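Local coordinates for protein D-alanyl-D-alanine carboxypeptidase (Vibrio cholerae, PDB 5TR7) that probably trims the terminal D-alanine from peptidoglycan precursors as a serine-type D-Ala-D-Ala carboxypeptidase of the penicillin-binding protein 5 type, at residues G10-D15 with G19-E24; L212-T217 with K242-G247. All blocks are in the same frame, centred on the assembly; numbering follows the deposited sequence.

Contact 1. Residues G10-D15 with G19-E24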
# COMPACT_ATOMS: atom_id res chain seq x y z
N GLY A 10 -16.52 3.49 1.62
CA GLY A 10 -15.87 4.66 2.18
C GLY A 10 -14.84 5.24 1.22
O GLY A 10 -14.24 4.51 0.47
N TYR A 11 -14.64 6.55 1.22
CA TYR A 11 -13.59 7.12 0.40
C TYR A 11 -13.16 8.44 0.91
O TYR A 11 -13.83 9.06 1.74
CB TYR A 11 -14.04 7.27 -1.05
CG TYR A 11 -15.21 8.23 -1.28
CD1 TYR A 11 -15.01 9.60 -1.44
CD2 TYR A 11 -16.52 7.77 -1.37
CE1 TYR A 11 -16.07 10.47 -1.68
CE2 TYR A 11 -17.58 8.62 -1.61
CZ TYR A 11 -17.34 9.97 -1.78
OH TYR A 11 -18.37 10.83 -2.03
N VAL A 12 -11.98 8.82 0.43
CA VAL A 12 -11.44 10.14 0.71
C VAL A 12 -10.65 10.61 -0.47
O VAL A 12 -10.00 9.81 -1.14
CB VAL A 12 -10.65 10.24 2.02
CG1 VAL A 12 -9.49 9.32 2.03
CG2 VAL A 12 -10.15 11.67 2.20
N LEU A 13 -10.72 11.89 -0.76
CA LEU A 13 -9.96 12.46 -1.84
C LEU A 13 -9.22 13.58 -1.19
O LEU A 13 -9.81 14.42 -0.59
CB LEU A 13 -10.88 12.99 -2.92
CG LEU A 13 -10.22 13.82 -3.99
CD1 LEU A 13 -9.03 13.11 -4.56
CD2 LEU A 13 -11.21 14.15 -5.08
N MET A 14 -7.92 13.60 -1.32
CA MET A 14 -7.10 14.60 -0.67
C MET A 14 -6.14 15.27 -1.59
O MET A 14 -5.53 14.63 -2.45
CB MET A 14 -6.31 13.89 0.44
CG MET A 14 -5.26 14.72 1.15
SD MET A 14 -4.32 13.77 2.35
CE MET A 14 -5.49 13.73 3.70
N ASP A 15 -6.03 16.58 -1.43
CA ASP A 15 -5.03 17.35 -2.15
C ASP A 15 -3.67 17.02 -1.50
O ASP A 15 -3.49 17.22 -0.31
CB ASP A 15 -5.33 18.86 -2.02
CG ASP A 15 -4.14 19.73 -2.37
OD1 ASP A 15 -3.36 19.42 -3.29
OD2 ASP A 15 -3.97 20.73 -1.67
N GLY A 19 -2.96 18.85 1.97
CA GLY A 19 -3.58 17.81 2.82
C GLY A 19 -5.06 18.00 3.02
O GLY A 19 -5.71 17.27 3.78
N LYS A 20 -5.62 18.97 2.32
CA LYS A 20 -7.05 19.24 2.40
C LYS A 20 -7.94 18.14 1.77
O LYS A 20 -7.69 17.70 0.67
CB LYS A 20 -7.28 20.58 1.75
CG LYS A 20 -8.73 21.03 1.69
CD LYS A 20 -8.87 22.54 1.47
CE LYS A 20 -10.14 22.90 0.69
NZ LYS A 20 -11.33 22.17 1.18
N VAL A 21 -9.01 17.75 2.48
CA VAL A 21 -9.96 16.76 2.04
C VAL A 21 -10.95 17.46 1.12
O VAL A 21 -11.62 18.34 1.53
CB VAL A 21 -10.72 16.17 3.23
CG1 VAL A 21 -11.81 15.21 2.74
CG2 VAL A 21 -9.76 15.42 4.16
N LEU A 22 -11.03 17.02 -0.12
CA LEU A 22 -11.92 17.62 -1.11
C LEU A 22 -13.27 16.93 -1.14
O LEU A 22 -14.23 17.52 -1.54
CB LEU A 22 -11.27 17.56 -2.50
CG LEU A 22 -9.88 18.20 -2.57
CD1 LEU A 22 -9.38 18.14 -3.99
CD2 LEU A 22 -9.92 19.67 -2.10
N ALA A 23 -13.31 15.65 -0.81
CA ALA A 23 -14.57 14.90 -0.73
C ALA A 23 -14.29 13.68 0.13
O ALA A 23 -13.15 13.21 0.20
CB ALA A 23 -15.04 14.49 -2.11
N GLU A 24 -15.34 13.13 0.70
CA GLU A 24 -15.20 11.95 1.54
C GLU A 24 -16.51 11.33 1.91
O GLU A 24 -17.52 11.99 1.88
CB GLU A 24 -14.47 12.33 2.85
CG GLU A 24 -15.20 13.26 3.81
CD GLU A 24 -16.28 12.58 4.68
OE1 GLU A 24 -16.29 11.34 4.94
OE2 GLU A 24 -17.13 13.33 5.18

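Contact 2. Residues L212-T217 with K242-G247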
# COMPACT_ATOMS: atom_id res chain seq x y z
N LEU A 212 -8.64 0.58 -3.31
CA LEU A 212 -7.52 1.18 -3.96
C LEU A 212 -7.09 2.48 -3.32
O LEU A 212 -7.91 3.34 -3.05
CB LEU A 212 -7.87 1.48 -5.42
CG LEU A 212 -6.73 2.13 -6.23
CD1 LEU A 212 -5.43 1.33 -6.22
CD2 LEU A 212 -7.20 2.29 -7.68
N VAL A 213 -5.79 2.63 -3.11
CA VAL A 213 -5.20 3.91 -2.69
C VAL A 213 -4.48 4.37 -3.95
O VAL A 213 -3.56 3.70 -4.38
CB VAL A 213 -4.22 3.80 -1.53
CG1 VAL A 213 -3.67 5.16 -1.17
CG2 VAL A 213 -4.96 3.33 -0.35
N SER A 214 -4.89 5.49 -4.54
CA SER A 214 -4.26 5.95 -5.75
C SER A 214 -3.71 7.36 -5.61
O SER A 214 -4.08 8.04 -4.70
CB SER A 214 -5.28 5.93 -6.91
OG SER A 214 -6.42 6.71 -6.57
N SER A 215 -2.78 7.74 -6.51
CA SER A 215 -2.29 9.08 -6.57
C SER A 215 -2.06 9.38 -8.04
O SER A 215 -1.66 8.52 -8.77
CB SER A 215 -1.00 9.29 -5.75
OG SER A 215 -0.62 10.66 -5.74
N ALA A 216 -2.23 10.64 -8.43
CA ALA A 216 -2.05 11.06 -9.79
C ALA A 216 -1.68 12.49 -9.85
O ALA A 216 -1.93 13.24 -8.90
CB ALA A 216 -3.38 10.85 -10.58
N THR A 217 -1.11 12.86 -10.99
CA THR A 217 -0.74 14.24 -11.23
C THR A 217 -1.34 14.72 -12.55
O THR A 217 -1.66 13.92 -13.44
CB THR A 217 0.77 14.47 -11.29
OG1 THR A 217 1.33 13.70 -12.33
CG2 THR A 217 1.46 14.09 -9.99
N LYS A 242 -13.05 8.51 -11.34
CA LYS A 242 -14.05 9.59 -11.19
C LYS A 242 -13.62 10.49 -10.06
O LYS A 242 -13.64 11.70 -10.19
CB LYS A 242 -15.46 9.13 -10.82
CG LYS A 242 -16.22 8.43 -11.88
CD LYS A 242 -17.48 7.74 -11.33
CE LYS A 242 -18.04 6.88 -12.45
NZ LYS A 242 -18.94 5.80 -11.95
N LEU A 243 -13.27 9.90 -8.95
CA LEU A 243 -12.87 10.66 -7.81
C LEU A 243 -11.74 11.56 -8.17
O LEU A 243 -11.77 12.70 -7.87
CB LEU A 243 -12.49 9.73 -6.68
CG LEU A 243 -12.57 10.26 -5.28
CD1 LEU A 243 -13.80 11.08 -5.04
CD2 LEU A 243 -12.48 9.12 -4.30
N LEU A 244 -10.74 11.03 -8.84
CA LEU A 244 -9.56 11.82 -9.22
C LEU A 244 -9.91 12.93 -10.22
O LEU A 244 -9.44 14.06 -10.05
CB LEU A 244 -8.44 10.94 -9.77
CG LEU A 244 -7.72 10.04 -8.77
CD1 LEU A 244 -6.95 8.94 -9.49
CD2 LEU A 244 -6.80 10.80 -7.86
N SER A 245 -10.68 12.63 -11.27
CA SER A 245 -11.05 13.66 -12.25
C SER A 245 -11.78 14.80 -11.60
O SER A 245 -11.56 15.95 -11.96
CB SER A 245 -11.95 13.12 -13.36
OG SER A 245 -11.29 12.07 -13.96
N TYR A 246 -12.67 14.48 -10.67
CA TYR A 246 -13.37 15.52 -9.96
C TYR A 246 -12.36 16.43 -9.23
O TYR A 246 -12.46 17.63 -9.27
CB TYR A 246 -14.34 14.88 -8.94
CG TYR A 246 -14.87 15.86 -7.94
CD1 TYR A 246 -15.92 16.75 -8.28
CD2 TYR A 246 -14.37 15.90 -6.67
CE1 TYR A 246 -16.42 17.69 -7.37
CE2 TYR A 246 -14.89 16.79 -5.72
CZ TYR A 246 -15.87 17.70 -6.07
OH TYR A 246 -16.30 18.56 -5.10
N GLY A 247 -11.36 15.87 -8.62
CA GLY A 247 -10.38 16.68 -7.89
C GLY A 247 -9.62 17.61 -8.84
O GLY A 247 -9.34 18.75 -8.49

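Contact 1. Residues G10-D15 with G19-E24
Gly19 and Asp15 close the turn of a beta hairpin, with Gly19 N donating to Asp15 O at 2.9 Å in the most bent of the four backbone bonds across the contact (134° at the hydrogen). Gly19 has a left-handed backbone conformation (phi 82°), and the end of Met14 lies alongside its carbonyl: the Met14 chain runs extended and then bends at its last torsion to set CE 3.5 Å from Gly19 O. Lys20 contributes chiefly its backbone: its O takes the straighter bond from Asp15 N, while its side chain leads away. The carboxylate of Asp15 turns instead to Ser18 within the turn. Val21 pairs with Met14, and its CG1 meets Val12 CG2 at 3.9 Å, the two branched side chains crossing at about a right angle. At Leu22 the register slips by one residue, a classic beta bulge in which Leu22 N still reaches Leu13 O at 2.9 Å. The near-helical psi of Leu22 (-30°) goes with its CB turning toward strand 10-15, where it rests 4.2 Å from Leu13 CG. Ala23 is the second residue of the bulge, facing Leu13 together with Leu22; its O accepts from Leu13 N at 2.9 Å and its CB packs near Tyr11 CE1. Regular pairing resumes at Glu24, opposite Val12; its carbonyl carbon sits 3.7 Å above one face of the Tyr11 ring, offset toward the rim, and its CA makes a CH-O contact with Tyr11 O.

Strand 21-25 forms the outer edge of the sheet; strand 10-15 lies between it and strand 221-230, while Val12, Met14 and Val21 face helix 150-163, and Tyr11 and Leu13 meet helix 233-251.

Contact 2. Residues L212-T217 with K242-G247
Leu244 on helix 233-251 reaches across to Ser214 and Ala216 on strand 209-218, carrying the helix side of this contact by itself. Its CB points toward the strand but remains 5.1 Å from Ala216 CB, so the contact is made farther out. With CG anti to the carbonyl carbon (chi1 -70°), the branch point comes within 4.2 Å of Ser214 OG. One methyl of the fork does most of the touching: CD1 lies 3.7 Å from Ser214 OG and 4.2 Å from Ala216 CB. CD2 is a looser neighbour of the same pair, 4.4 Å from Ala216 CB.

Ser214 and Ala216, two apart on the strand, present their side chains on the same face, whereas Ser215 points away and bonds through OG to Arg222 and Leu223. The side chains at both facing positions are small, and the nearest CA atoms, of Ala216 and Leu244, are 7.6 Å apart. Met195 also touches Leu244, and Phe248, one helical turn on, packs against Ala216.

Helix-on-sheet packing of this kind is a recurrent feature of the penicillin-recognising fold. No hydrogen bond crosses here: a branched methyl end meets a methyl and a hydroxyl oxygen by van der Waals contact, which implies that shape and burial, and not directional bonding, hold this part of the interface together.

Contact 1 precedes contact 2 along the chain; their centres are about 10 Å apart, and both reach the same five-stranded antiparallel sheet. Residues 10-15 and 19-24 form its hairpin edge; strand 221-230 then separates strand 10-15 from strand 209-218, which carries the sheet side of contact 2. Helix 233-251 bridges the two: Leu13 CD2 lies 3.2 Å from Leu243 O, a tight packing contact, and Tyr11 also meets Leu243. N-terminal hairpin and late strand are thus joined to one helix, as in the penicillin-binding and beta-lactamase fold. Beyond strand 209-218 comes strand 196-205, bearing the predicted substrate-binding Lys201, so contact 2 is the nearer to that site.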